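Local coordinates for protein NADH:ubiquinone oxidoreductase, Na translocating, C subunit (Parabacteroides distasonis, PDB 3LWX) that is the C subunit of a sodium-translocating membrane enzyme complex and carries a domain of the FMN-binding family, at residues K16-I24 and P97-D105; K108-F116 and F134-F144. One frame throughout, in Å; residues are numbered along the deposited sequence.

Contact 1 lies in the core, about 4 Å from the centre of the chain, where helix 4-23 rests on strand 97-104. Contact 2, with its centre about 9 Å out, is only partly buried and joins the next strand, 111-118, to the chain that leaves helix 132-135. The two strands are antiparallel neighbours in one sheet, and their backbones meet where Ser-103 O probably accepts a hydrogen bond from Tyr-112 N. Side chains carry contact 1, through a tyrosine, a glutamine and two waters, plus one serine-to-carbonyl bond. Contact 2 relies on backbone bonds towards its exposed lysines and on packed phenylalanines at its buried end.

Contact 1: K16-I24 and P97-D105; sequences KRQQILRSI and PLWGYISVD
Tyr-101 rises from strand 97-104 against helix 4-23, where Ile-20 and Gln-19 meet its ring from different directions and Lys-16 meets its hydroxyl. Ile-20 CG1, the branch beside its own backbone N, sits over the middle of one face, 3.7 Å from the centroid and 8° off the normal, a CH-pi contact. Gln-19 OE1 lies instead at the ring edge, in plane, near CE2. The extended Lys-16 side chain runs about perpendicular to that of Tyr-101 and brings CE within 3.3 Å of Tyr-101 OH, while its ammonium goes on to Phe-59 O.

Gln-19 OE1 is gripped twice. Trp-99 NE1 donates to it at 3.1 Å, a weak bond bent to 132°, with amide and indole planes well out of parallel. A water donates to the same oxygen and is also bonded to Tyr-101 OH, 2.7 Å away. Gln-19 NE2 donates to a second water and to Asp-15 OD1, so partners at both ends fix the flip of the amide.

Ser-23 OG turns back, between its own N and carbonyl carbon, to donate to Ile-20 O at 2.7 Å, and Ser-23 CB packs on Tyr-101 CB. Ser-103 OG donates to Ser-23 O at 2.7 Å, from a position tilted out of the carbonyl plane, with Ile-24 CG2 alongside. The axes of segments 16-23 and 97-104 approach to 7.5 Å, crossing at -37°: a helix packed on one face of an antiparallel sheet.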
# COMPACT_ATOMS: atom_id res chain seq x y z
N LYS A 16 7.99 9.16 1.97
CA LYS A 16 7.69 7.86 1.40
C LYS A 16 8.10 6.73 2.35
O LYS A 16 7.36 5.75 2.52
CB LYS A 16 8.33 7.72 0.02
CG LYS A 16 8.10 6.38 -0.63
CD LYS A 16 8.49 6.37 -2.10
CE LYS A 16 8.29 5.02 -2.77
NZ LYS A 16 8.39 5.13 -4.26
N ARG A 17 9.30 6.84 2.95
CA ARG A 17 9.73 5.84 3.93
C ARG A 17 8.74 5.74 5.08
O ARG A 17 8.41 4.64 5.51
CB ARG A 17 11.10 6.18 4.51
CG ARG A 17 12.25 6.09 3.53
CD ARG A 17 13.59 6.30 4.23
NE ARG A 17 14.70 6.24 3.27
CZ ARG A 17 15.33 7.30 2.74
NH1 ARG A 17 15.02 8.54 3.08
NH2 ARG A 17 16.30 7.11 1.85
N GLN A 18 8.26 6.89 5.57
CA GLN A 18 7.26 6.89 6.65
C GLN A 18 5.98 6.17 6.23
O GLN A 18 5.40 5.44 7.04
CB GLN A 18 6.92 8.31 7.11
CG GLN A 18 7.99 9.01 7.88
CD GLN A 18 7.59 10.45 8.13
OE1 GLN A 18 7.54 11.25 7.22
NE2 GLN A 18 7.26 10.77 9.36
N GLN A 19 5.52 6.39 5.00
CA GLN A 19 4.31 5.73 4.49
C GLN A 19 4.49 4.21 4.46
O GLN A 19 3.62 3.44 4.88
CB GLN A 19 3.98 6.25 3.11
CG GLN A 19 3.55 7.71 3.07
CD GLN A 19 3.53 8.24 1.66
OE1 GLN A 19 2.96 7.63 0.75
NE2 GLN A 19 4.15 9.40 1.46
N ILE A 20 5.60 3.76 3.89
CA ILE A 20 5.92 2.35 3.82
C ILE A 20 5.99 1.77 5.24
O ILE A 20 5.42 0.70 5.51
CB ILE A 20 7.23 2.15 3.03
CG1 ILE A 20 6.97 2.48 1.55
CG2 ILE A 20 7.74 0.72 3.18
CD1 ILE A 20 8.22 2.53 0.69
N LEU A 21 6.69 2.46 6.14
CA LEU A 21 6.76 1.99 7.52
C LEU A 21 5.38 1.91 8.19
O LEU A 21 5.09 0.94 8.91
CB LEU A 21 7.73 2.86 8.32
CG LEU A 21 9.20 2.65 7.99
CD1 LEU A 21 10.03 3.79 8.58
CD2 LEU A 21 9.69 1.29 8.45
N ARG A 22 4.52 2.90 7.95
CA ARG A 22 3.18 2.84 8.55
C ARG A 22 2.42 1.61 8.08
O ARG A 22 1.62 1.06 8.84
CB ARG A 22 2.36 4.11 8.28
CG ARG A 22 2.86 5.32 9.05
CD ARG A 22 1.86 6.46 9.03
NE ARG A 22 1.63 7.02 7.70
CZ ARG A 22 2.26 8.06 7.17
NH1 ARG A 22 3.24 8.69 7.80
NH2 ARG A 22 1.90 8.47 5.96
N SER A 23 2.67 1.16 6.85
CA SER A 23 1.99 -0.05 6.34
C SER A 23 2.45 -1.33 7.04
O SER A 23 1.76 -2.34 6.91
CB SER A 23 2.16 -0.20 4.83
OG SER A 23 3.40 -0.76 4.45
N ILE A 24 3.59 -1.27 7.76
CA ILE A 24 4.04 -2.37 8.61
C ILE A 24 3.99 -1.96 10.09
O ILE A 24 4.73 -2.50 10.92
CB ILE A 24 5.40 -2.98 8.19
CG1 ILE A 24 6.52 -1.92 8.16
CG2 ILE A 24 5.23 -3.69 6.85
CD1 ILE A 24 7.93 -2.52 8.07
N PRO A 97 -5.82 12.28 -7.16
CA PRO A 97 -5.25 10.95 -6.98
C PRO A 97 -5.23 10.45 -5.54
O PRO A 97 -5.20 11.25 -4.60
CB PRO A 97 -3.81 11.14 -7.44
CG PRO A 97 -3.94 12.16 -8.54
CD PRO A 97 -4.95 13.12 -8.00
N LEU A 98 -5.20 9.13 -5.41
CA LEU A 98 -4.99 8.41 -4.18
C LEU A 98 -3.75 7.53 -4.37
O LEU A 98 -3.41 7.17 -5.49
CB LEU A 98 -6.15 7.49 -3.82
CG LEU A 98 -7.55 8.08 -3.82
CD1 LEU A 98 -8.58 7.00 -3.47
CD2 LEU A 98 -7.65 9.30 -2.87
N TRP A 99 -3.12 7.17 -3.27
CA TRP A 99 -2.05 6.18 -3.31
C TRP A 99 -1.95 5.54 -1.93
O TRP A 99 -2.72 5.86 -1.03
CB TRP A 99 -0.72 6.76 -3.77
CG TRP A 99 -0.12 7.86 -2.94
CD1 TRP A 99 0.86 7.72 -2.00
CD2 TRP A 99 -0.40 9.25 -3.01
NE1 TRP A 99 1.19 8.93 -1.48
CE2 TRP A 99 0.43 9.90 -2.08
CE3 TRP A 99 -1.28 10.03 -3.78
CZ2 TRP A 99 0.40 11.28 -1.88
CZ3 TRP A 99 -1.31 11.40 -3.58
CH2 TRP A 99 -0.48 12.01 -2.63
N GLY A 100 -1.00 4.63 -1.74
CA GLY A 100 -0.84 4.00 -0.46
C GLY A 100 0.06 2.79 -0.56
O GLY A 100 0.68 2.53 -1.60
N TYR A 101 0.13 2.07 0.55
CA TYR A 101 0.91 0.84 0.65
C TYR A 101 0.12 -0.15 1.49
O TYR A 101 -0.57 0.24 2.44
CB TYR A 101 2.29 1.09 1.30
CG TYR A 101 3.10 2.03 0.48
CD1 TYR A 101 3.88 1.58 -0.58
CD2 TYR A 101 3.01 3.41 0.69
CE1 TYR A 101 4.56 2.47 -1.39
CE2 TYR A 101 3.71 4.30 -0.12
CZ TYR A 101 4.46 3.83 -1.17
OH TYR A 101 5.13 4.69 -2.01
N ILE A 102 0.25 -1.43 1.16
CA ILE A 102 -0.39 -2.46 1.95
C ILE A 102 0.59 -3.62 2.09
O ILE A 102 1.28 -3.96 1.13
CB ILE A 102 -1.75 -2.86 1.35
CG1 ILE A 102 -2.57 -3.72 2.31
CG2 ILE A 102 -1.58 -3.54 0.03
CD1 ILE A 102 -4.01 -3.84 1.87
N SER A 103 0.67 -4.17 3.29
CA SER A 103 1.59 -5.26 3.54
C SER A 103 0.82 -6.53 3.87
O SER A 103 -0.26 -6.48 4.47
CB SER A 103 2.57 -4.94 4.68
OG SER A 103 1.92 -4.87 5.93
N VAL A 104 1.41 -7.66 3.50
CA VAL A 104 0.87 -8.96 3.84
C VAL A 104 1.91 -9.79 4.59
O VAL A 104 3.12 -9.58 4.48
CB VAL A 104 0.35 -9.74 2.60
CG1 VAL A 104 -0.85 -9.04 1.97
CG2 VAL A 104 1.45 -9.96 1.55
N ASP A 105 1.37 -10.73 5.36
CA ASP A 105 2.14 -11.71 6.09
C ASP A 105 2.86 -12.67 5.13
O ASP A 105 2.70 -12.61 3.91
CB ASP A 105 1.22 -12.50 7.00
CG ASP A 105 0.65 -11.69 8.16
OD1 ASP A 105 1.26 -10.68 8.56
OD2 ASP A 105 -0.40 -12.10 8.68
O HOH W 1 4.47 7.28 -1.64
O HOH W 2 3.95 10.73 -1.08

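Contact 2: K108-F116 and F134-F144; sequences KNTIYGADF and FSNEFKGKKIF
Thr-110 and Lys-142 form a single antiparallel bridge, a non-hydrogen-bonded pair framed by Ile-143 N to Asn-109 O and Ile-111 N to Lys-141 O, and in the type II turn from Phe-138 to Lys-141, Gly-140 N donates to Ile-111 O at 2.9 Å.

Asn-109, with CG anti to its N (chi1 -168°), swings its amide against the backbone of Phe-144. OD1 accepts from Phe-144 N at 2.8 Å and also lies in the plane of the Phe-144 ring, at its edge; ND2 returns a weak bond to Phe-144 O, so the amide is held from both ends. Lys-142 stretches across this amide at about a right angle, and its CE passes 3.4 Å from Thr-110 OG1, which is bonded to Asp-107.

Ile-111 presses CB against Phe-138 O, 3.3 Å apart, and its CG2 touches Phe-138 CB. Farther along the strand, Phe-116, Phe-134 and Phe-138 form an aromatic cluster. Phe-134 turns its edge to the face of Phe-116, an offset edge-to-face pair with centroids 5.5 Å apart and planes at 61°. Phe-116 and Phe-138 meet obliquely, CE2 to CE2 at 3.6 Å. Beside them, Ser-135 CB rests on Ala-114 O, and a water bridges Ser-135 OG and Asn-136 OD1.

Strand 111-118 is an outermost strand of the main antiparallel sheet within this chain, paired with 97-104, where Tyr-112 and Gly-113 form a classic bulge opposite Ser-103. Helix 174-196 adds to the aromatic cluster through Met-183 on Phe-116 and Leu-184 on Phe-138, while Val-167 of strand 166-168 also touches Phe-138.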
# COMPACT_ATOMS: atom_id res chain seq x y z
N LYS A 108 1.43 -14.43 2.03
CA LYS A 108 1.13 -13.68 0.80
C LYS A 108 -0.38 -13.55 0.60
O LYS A 108 -0.87 -13.55 -0.53
CB LYS A 108 1.87 -14.26 -0.41
CG LYS A 108 3.38 -14.09 -0.26
CD LYS A 108 4.16 -14.36 -1.54
CE LYS A 108 4.08 -15.78 -2.03
NZ LYS A 108 4.86 -15.94 -3.29
N ASN A 109 -1.10 -13.33 1.70
CA ASN A 109 -2.56 -13.28 1.66
C ASN A 109 -3.17 -12.41 2.75
O ASN A 109 -4.00 -11.54 2.47
CB ASN A 109 -3.14 -14.71 1.74
CG ASN A 109 -4.63 -14.75 1.42
OD1 ASN A 109 -5.17 -13.83 0.82
ND2 ASN A 109 -5.31 -15.83 1.82
N THR A 110 -2.75 -12.65 3.99
CA THR A 110 -3.31 -11.97 5.14
C THR A 110 -2.66 -10.61 5.30
O THR A 110 -1.45 -10.49 5.40
CB THR A 110 -3.11 -12.78 6.42
OG1 THR A 110 -3.63 -14.10 6.24
CG2 THR A 110 -3.79 -12.12 7.59
N ILE A 111 -3.47 -9.56 5.37
CA ILE A 111 -2.96 -8.21 5.49
C ILE A 111 -2.41 -7.96 6.88
O ILE A 111 -3.04 -8.25 7.90
CB ILE A 111 -4.05 -7.18 5.11
CG1 ILE A 111 -4.37 -7.32 3.61
CG2 ILE A 111 -3.62 -5.74 5.42
CD1 ILE A 111 -5.75 -6.81 3.19
N TYR A 112 -1.21 -7.38 6.92
CA TYR A 112 -0.50 -7.04 8.15
C TYR A 112 -0.70 -5.55 8.53
O TYR A 112 -0.81 -5.20 9.72
CB TYR A 112 0.99 -7.38 7.99
CG TYR A 112 1.85 -7.09 9.18
CD1 TYR A 112 1.66 -7.73 10.39
CD2 TYR A 112 2.88 -6.18 9.08
CE1 TYR A 112 2.48 -7.46 11.49
CE2 TYR A 112 3.73 -5.91 10.17
CZ TYR A 112 3.52 -6.55 11.38
OH TYR A 112 4.34 -6.29 12.46
N GLY A 113 -0.78 -4.67 7.54
CA GLY A 113 -1.02 -3.25 7.78
C GLY A 113 -1.26 -2.54 6.47
O GLY A 113 -1.12 -3.12 5.40
N ALA A 114 -1.58 -1.25 6.56
CA ALA A 114 -1.94 -0.46 5.40
C ALA A 114 -1.76 1.02 5.71
O ALA A 114 -1.85 1.43 6.87
CB ALA A 114 -3.39 -0.73 5.02
N ASP A 115 -1.56 1.80 4.65
CA ASP A 115 -1.47 3.26 4.74
C ASP A 115 -2.05 3.82 3.46
O ASP A 115 -1.72 3.34 2.38
CB ASP A 115 -0.02 3.73 4.88
CG ASP A 115 0.09 5.20 5.21
OD1 ASP A 115 -0.38 5.56 6.32
OD2 ASP A 115 0.65 5.97 4.41
N PHE A 116 -2.88 4.86 3.58
CA PHE A 116 -3.49 5.49 2.41
C PHE A 116 -3.22 6.99 2.43
O PHE A 116 -3.32 7.63 3.48
CB PHE A 116 -5.00 5.22 2.36
CG PHE A 116 -5.35 3.76 2.37
CD1 PHE A 116 -5.26 3.00 1.23
CD2 PHE A 116 -5.74 3.14 3.54
CE1 PHE A 116 -5.57 1.65 1.24
CE2 PHE A 116 -6.03 1.78 3.55
CZ PHE A 116 -5.95 1.05 2.41
N PHE A 134 -9.54 4.16 9.78
CA PHE A 134 -9.86 3.53 8.52
C PHE A 134 -8.90 2.38 8.18
O PHE A 134 -9.32 1.26 7.91
CB PHE A 134 -9.85 4.55 7.39
CG PHE A 134 -10.16 3.95 6.03
CD1 PHE A 134 -11.44 3.50 5.73
CD2 PHE A 134 -9.18 3.82 5.05
CE1 PHE A 134 -11.71 2.93 4.48
CE2 PHE A 134 -9.46 3.27 3.82
CZ PHE A 134 -10.73 2.82 3.54
N SER A 135 -7.60 2.66 8.22
CA SER A 135 -6.63 1.67 7.74
C SER A 135 -6.49 0.45 8.65
O SER A 135 -6.21 -0.64 8.18
CB SER A 135 -5.28 2.33 7.52
OG SER A 135 -4.77 2.93 8.69
N ASN A 136 -6.71 0.63 9.96
CA ASN A 136 -6.55 -0.49 10.88
C ASN A 136 -7.52 -1.63 10.60
O ASN A 136 -7.22 -2.78 10.93
CB ASN A 136 -6.76 -0.07 12.34
CG ASN A 136 -5.61 0.72 12.91
OD1 ASN A 136 -4.48 0.69 12.41
ND2 ASN A 136 -5.89 1.40 14.02
N GLU A 137 -8.66 -1.34 9.98
CA GLU A 137 -9.66 -2.35 9.68
C GLU A 137 -9.17 -3.40 8.69
O GLU A 137 -9.73 -4.51 8.63
CB GLU A 137 -10.92 -1.67 9.15
CG GLU A 137 -11.62 -0.86 10.22
CD GLU A 137 -12.04 -1.73 11.38
OE1 GLU A 137 -12.88 -2.63 11.17
OE2 GLU A 137 -11.52 -1.50 12.50
N PHE A 138 -8.16 -3.06 7.89
CA PHE A 138 -7.65 -4.02 6.91
C PHE A 138 -6.83 -5.14 7.54
O PHE A 138 -6.67 -6.20 6.95
CB PHE A 138 -6.83 -3.29 5.83
CG PHE A 138 -7.68 -2.45 4.90
CD1 PHE A 138 -8.22 -3.00 3.76
CD2 PHE A 138 -7.96 -1.14 5.19
CE1 PHE A 138 -9.01 -2.26 2.92
CE2 PHE A 138 -8.74 -0.40 4.36
CZ PHE A 138 -9.26 -0.95 3.20
N LYS A 139 -6.29 -4.91 8.73
CA LYS A 139 -5.45 -5.91 9.38
C LYS A 139 -6.22 -7.21 9.57
O LYS A 139 -7.32 -7.20 10.10
CB LYS A 139 -4.97 -5.38 10.72
CG LYS A 139 -4.09 -4.13 10.61
CD LYS A 139 -3.74 -3.55 11.97
CE LYS A 139 -2.80 -2.38 11.84
NZ LYS A 139 -2.31 -1.92 13.19
N GLY A 140 -5.62 -8.31 9.14
CA GLY A 140 -6.24 -9.62 9.29
C GLY A 140 -7.15 -10.03 8.15
O GLY A 140 -7.56 -11.18 8.08
N LYS A 141 -7.50 -9.09 7.27
CA LYS A 141 -8.33 -9.42 6.12
C LYS A 141 -7.46 -10.10 5.06
O LYS A 141 -6.24 -9.92 5.04
CB LYS A 141 -9.00 -8.16 5.55
CG LYS A 141 -9.82 -7.35 6.55
CD LYS A 141 -10.97 -8.12 7.16
CE LYS A 141 -11.84 -7.20 8.05
NZ LYS A 141 -11.19 -6.74 9.32
N LYS A 142 -8.09 -10.90 4.21
CA LYS A 142 -7.40 -11.68 3.20
C LYS A 142 -7.75 -11.20 1.80
O LYS A 142 -8.89 -10.89 1.49
CB LYS A 142 -7.70 -13.17 3.36
CG LYS A 142 -7.02 -13.79 4.57
CD LYS A 142 -7.34 -15.26 4.73
CE LYS A 142 -6.51 -15.90 5.84
NZ LYS A 142 -6.82 -17.35 6.01
N ILE A 143 -6.74 -11.19 0.93
CA ILE A 143 -6.84 -10.79 -0.47
C ILE A 143 -7.44 -11.89 -1.35
O ILE A 143 -8.10 -11.61 -2.36
CB ILE A 143 -5.43 -10.40 -1.00
CG1 ILE A 143 -4.97 -9.12 -0.30
CG2 ILE A 143 -5.43 -10.22 -2.52
CD1 ILE A 143 -3.50 -8.76 -0.53
N PHE A 144 -7.16 -13.14 -0.98
CA PHE A 144 -7.61 -14.30 -1.71
C PHE A 144 -8.58 -15.10 -0.85
O PHE A 144 -8.34 -15.29 0.35
CB PHE A 144 -6.43 -15.23 -2.05
CG PHE A 144 -5.42 -14.64 -2.98
CD1 PHE A 144 -4.40 -13.84 -2.50
CD2 PHE A 144 -5.45 -14.91 -4.35
CE1 PHE A 144 -3.45 -13.30 -3.36
CE2 PHE A 144 -4.49 -14.38 -5.21
CZ PHE A 144 -3.49 -13.57 -4.71
O HOH W 3 -3.31 1.17 9.99